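Local coordinates for alkylhalidase CmlS (Streptomyces venezuelae, PDB 3I3L), which is a flavin-dependent halogenase of chloramphenicol biosynthesis that carries a covalently attached FAD cofactor and probably acts as an oxidoreductase, at residues A[57-62]-A[129-134]. Numbering follows the deposited sequence.
Sequences FPRYRV and EFDKLL. With FAD (flavin-adenine dinucleotide), chain B.
The guanidinium of Arg59 lies between Phe57 and Arg61: the CZ of the phenyl ring sits 3.7 Å above one face, toward the rim, and the aliphatic CG of Arg61 is over the other. Its edge is left for polar partners. There Arg59 NH1 and NH2 both meet one oxygen of Asp131, OD2, with Arg59 NH1 at 2.9 Å on the anti lone pair; the guanidinium and carboxylate planes stand 74° apart. Arg59 NH1 also reaches the ribose O3B of FAD at 3.0 Å, joined by Arg59 NE at 3.3 Å. The several in-plane N-H bonds of a guanidinium suit it to hold a carboxylate and a ribose hydroxyl together, and the bend at chi2 (89°) turns it toward both. Asp131 is itself steadied by Arg127, which pairs with OD1, so its buried charge is probably well compensated. Arg61 turns one guanidinium face to FAD O4', while at its edge Arg61 NE and NH2 both donate to the phosphate oxygen O1A of FAD, NH2 at 2.8 Å.

The ring of Phe57 also packs against the backbone of helix 127-140, CD2 lying 3.8 Å from Lys132 CA, where an apolar ring suits the buried side. The extended Lys132 chain runs beside Pro58, which follows a cis peptide, CD to CD 3.9 Å, and its terminal nitrogen bends off to Asp136, fitting a lysine at a partly exposed margin. Together, the loop after strand 48-52 and helix 127-140 contribute to the adenosine-ribose and pyrophosphate part of the FAD site, in an FAD-binding domain whose GxGxxG sequence is consistent with a Rossmann-type fold.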
loop_
_atom_site.group_PDB
_atom_site.type_symbol
_atom_site.label_atom_id
_atom_site.label_comp_id
_atom_site.label_asym_id
_atom_site.label_seq_id
_atom_site.Cartn_x
_atom_site.Cartn_y
_atom_site.Cartn_z
ATOM N N PHE A 57 -12.092 22.987 4.297
ATOM C CA PHE A 57 -11.307 22.297 5.330
ATOM C C PHE A 57 -11.320 23.123 6.601
ATOM O O PHE A 57 -11.349 24.361 6.545
ATOM C CB PHE A 57 -9.862 22.065 4.898
ATOM C CG PHE A 57 -9.685 20.929 3.905
ATOM C CD1 PHE A 57 -10.782 20.387 3.231
ATOM C CD2 PHE A 57 -8.419 20.422 3.641
ATOM C CE1 PHE A 57 -10.630 19.368 2.317
ATOM C CE2 PHE A 57 -8.258 19.437 2.733
ATOM C CZ PHE A 57 -9.377 18.867 2.061
ATOM N N PRO A 58 -11.269 22.452 7.761
ATOM C CA PRO A 58 -11.158 20.977 7.909
ATOM C C PRO A 58 -12.474 20.278 7.641
ATOM O O PRO A 58 -13.539 20.861 7.865
ATOM C CB PRO A 58 -10.787 20.798 9.382
ATOM C CG PRO A 58 -11.450 22.048 10.082
ATOM C CD PRO A 58 -11.312 23.164 9.056
ATOM N N ARG A 59 -12.404 19.036 7.137
ATOM C CA ARG A 59 -13.604 18.235 6.966
ATOM C C ARG A 59 -13.272 16.843 7.433
ATOM O O ARG A 59 -12.128 16.390 7.212
ATOM C CB ARG A 59 -14.107 18.266 5.518
ATOM C CG ARG A 59 -13.123 17.804 4.459
ATOM C CD ARG A 59 -13.203 16.268 4.197
ATOM N NE ARG A 59 -12.165 15.918 3.224
ATOM C CZ ARG A 59 -10.914 15.592 3.551
ATOM N NH1 ARG A 59 -10.029 15.283 2.619
ATOM N NH2 ARG A 59 -10.542 15.587 4.827
ATOM N N TYR A 60 -14.257 16.195 8.104
ATOM C CA TYR A 60 -14.114 14.856 8.708
ATOM C C TYR A 60 -13.843 13.784 7.653
ATOM O O TYR A 60 -14.447 13.794 6.602
ATOM C CB TYR A 60 -15.341 14.452 9.583
ATOM C CG TYR A 60 -15.182 13.012 10.016
ATOM C CD1 TYR A 60 -14.510 12.685 11.198
ATOM C CD2 TYR A 60 -15.602 11.971 9.173
ATOM C CE1 TYR A 60 -14.272 11.363 11.537
ATOM C CE2 TYR A 60 -15.352 10.623 9.491
ATOM C CZ TYR A 60 -14.706 10.335 10.679
ATOM O OH TYR A 60 -14.458 9.024 10.975
ATOM N N ARG A 61 -12.942 12.847 7.960
ATOM C CA ARG A 61 -12.593 11.776 7.037
ATOM C C ARG A 61 -12.037 10.563 7.809
ATOM O O ARG A 61 -11.230 10.694 8.699
ATOM C CB ARG A 61 -11.569 12.284 6.033
ATOM C CG ARG A 61 -11.187 11.343 4.934
ATOM C CD ARG A 61 -12.291 11.320 3.921
ATOM N NE ARG A 61 -11.943 10.575 2.696
ATOM C CZ ARG A 61 -11.714 9.257 2.614
ATOM N NH1 ARG A 61 -11.773 8.464 3.686
ATOM N NH2 ARG A 61 -11.479 8.718 1.434
ATOM N N VAL A 62 -12.525 9.389 7.466
ATOM C CA VAL A 62 -12.074 8.163 8.054
ATOM C C VAL A 62 -10.813 7.770 7.288
ATOM O O VAL A 62 -10.605 8.248 6.159
ATOM C CB VAL A 62 -13.170 7.048 7.917
ATOM C CG1 VAL A 62 -13.251 6.543 6.461
ATOM C CG2 VAL A 62 -12.904 5.908 8.923
ATOM N N GLU A 129 -7.528 17.063 10.340
ATOM C CA GLU A 129 -6.413 17.925 10.731
ATOM C C GLU A 129 -5.194 17.678 9.884
ATOM O O GLU A 129 -4.589 18.607 9.369
ATOM C CB GLU A 129 -6.093 17.770 12.238
ATOM C CG GLU A 129 -7.205 18.289 13.136
ATOM C CD GLU A 129 -6.966 18.005 14.640
ATOM O OE1 GLU A 129 -6.045 17.236 15.042
ATOM O OE2 GLU A 129 -7.750 18.542 15.437
ATOM N N PHE A 130 -4.873 16.411 9.678
ATOM C CA PHE A 130 -3.774 16.018 8.819
ATOM C C PHE A 130 -3.953 16.490 7.370
ATOM O O PHE A 130 -3.046 17.030 6.759
ATOM C CB PHE A 130 -3.628 14.489 8.854
ATOM C CG PHE A 130 -2.556 13.960 7.947
ATOM C CD1 PHE A 130 -1.239 14.096 8.284
ATOM C CD2 PHE A 130 -2.892 13.322 6.759
ATOM C CE1 PHE A 130 -0.202 13.595 7.432
ATOM C CE2 PHE A 130 -1.927 12.787 5.911
ATOM C CZ PHE A 130 -0.542 12.917 6.235
ATOM N N ASP A 131 -5.112 16.254 6.801
ATOM C CA ASP A 131 -5.354 16.683 5.407
ATOM C C ASP A 131 -5.234 18.235 5.278
ATOM O O ASP A 131 -4.727 18.742 4.289
ATOM C CB ASP A 131 -6.726 16.234 4.935
ATOM C CG ASP A 131 -6.820 14.703 4.720
ATOM O OD1 ASP A 131 -5.889 13.962 5.066
ATOM O OD2 ASP A 131 -7.837 14.239 4.170
ATOM N N LYS A 132 -5.686 18.963 6.293
ATOM C CA LYS A 132 -5.644 20.414 6.244
ATOM C C LYS A 132 -4.226 20.956 6.396
ATOM O O LYS A 132 -3.904 22.010 5.878
ATOM C CB LYS A 132 -6.567 21.026 7.296
ATOM C CG LYS A 132 -6.432 22.541 7.402
ATOM C CD LYS A 132 -7.536 23.150 8.284
ATOM C CE LYS A 132 -7.107 24.547 8.794
ATOM N NZ LYS A 132 -7.210 25.551 7.718
ATOM N N LEU A 133 -3.386 20.221 7.098
ATOM C CA LEU A 133 -1.993 20.591 7.300
ATOM C C LEU A 133 -1.208 20.516 5.966
ATOM O O LEU A 133 -0.472 21.415 5.636
ATOM C CB LEU A 133 -1.376 19.674 8.370
ATOM C CG LEU A 133 0.047 19.720 8.949
ATOM C CD1 LEU A 133 1.084 19.248 7.985
ATOM C CD2 LEU A 133 0.408 21.104 9.470
ATOM N N LEU A 134 -1.407 19.446 5.204
ATOM C CA LEU A 134 -0.839 19.302 3.883
ATOM C C LEU A 134 -1.300 20.374 2.927
ATOM O O LEU A 134 -0.493 20.932 2.148
ATOM C CB LEU A 134 -1.226 17.960 3.287
ATOM C CG LEU A 134 -0.776 16.686 4.000
ATOM C CD1 LEU A 134 -0.967 15.446 3.059
ATOM C CD2 LEU A 134 0.679 16.768 4.418
HETATM P PA FAD B . -9.624 11.308 -0.288
HETATM O O1A FAD B . -11.052 10.828 -0.411
HETATM O O2A FAD B . -9.006 11.221 1.064
HETATM O O5B FAD B . -9.569 12.853 -0.813
HETATM C C5B FAD B . -10.238 13.229 -1.999
HETATM C C4B FAD B . -10.740 14.690 -1.934
HETATM O O4B FAD B . -11.313 15.009 -3.224
HETATM C C3B FAD B . -11.833 14.894 -0.912
HETATM O O3B FAD B . -11.428 15.844 0.026
HETATM C C2B FAD B . -13.034 15.413 -1.717
HETATM O O2B FAD B . -13.647 16.487 -1.076
HETATM C C1B FAD B . -12.421 15.857 -3.036
HETATM N N9A FAD B . -13.242 15.776 -4.229
HETATM C C8A FAD B . -14.025 14.735 -4.631
HETATM N N7A FAD B . -14.592 15.051 -5.816
HETATM C C5A FAD B . -14.251 16.320 -6.142
HETATM C C6A FAD B . -14.571 17.121 -7.223
HETATM N N6A FAD B . -15.351 16.678 -8.192
HETATM N N1A FAD B . -14.007 18.367 -7.286
HETATM C C2A FAD B . -13.182 18.841 -6.297
HETATM N N3A FAD B . -12.869 18.034 -5.247
HETATM C C4A FAD B . -13.390 16.790 -5.165
HETATM N N1 FAD B . -6.193 4.426 4.736
HETATM C C2 FAD B . -5.065 4.377 5.538
HETATM O O2 FAD B . -4.006 4.747 5.050
HETATM N N3 FAD B . -5.123 3.908 6.824
HETATM C C4 FAD B . -6.308 3.476 7.358
HETATM O O4 FAD B . -6.336 3.068 8.563
HETATM C C4X FAD B . -7.446 3.490 6.549
HETATM N N5 FAD B . -8.649 3.082 7.056
HETATM C C5X FAD B . -9.783 3.199 6.285
HETATM C C6 FAD B . -11.019 2.772 6.791
HETATM C C7 FAD B . -12.133 2.818 5.988
HETATM C C7M FAD B . -13.483 2.384 6.509
HETATM C C8 FAD B . -12.009 3.343 4.706
HETATM C C8M FAD B . -13.197 3.506 3.845
HETATM C C9 FAD B . -10.777 3.733 4.170
HETATM C C9A FAD B . -9.669 3.654 4.999
HETATM N N10 FAD B . -8.484 4.096 4.486
HETATM C C10 FAD B . -7.368 3.974 5.225
HETATM C "C1'" FAD B . -8.482 4.443 3.036
HETATM C "C2'" FAD B . -7.996 5.859 2.843
HETATM O "O2'" FAD B . -8.718 6.670 3.680
HETATM C "C3'" FAD B . -8.032 6.370 1.427
HETATM O "O3'" FAD B . -7.223 5.548 0.615
HETATM C "C4'" FAD B . -7.461 7.825 1.348
HETATM O "O4'" FAD B . -8.303 8.749 1.981
HETATM C "C5'" FAD B . -7.359 8.253 -0.110
HETATM O "O5'" FAD B . -6.781 9.523 -0.207
HETATM P P FAD B . -7.185 10.357 -1.485
HETATM O O1P FAD B . -7.083 9.478 -2.712
HETATM O O2P FAD B . -6.442 11.689 -1.478
HETATM O O3P FAD B . -8.787 10.561 -1.389
HETATM O O HOH W 1 -8.443 25.285 5.126
#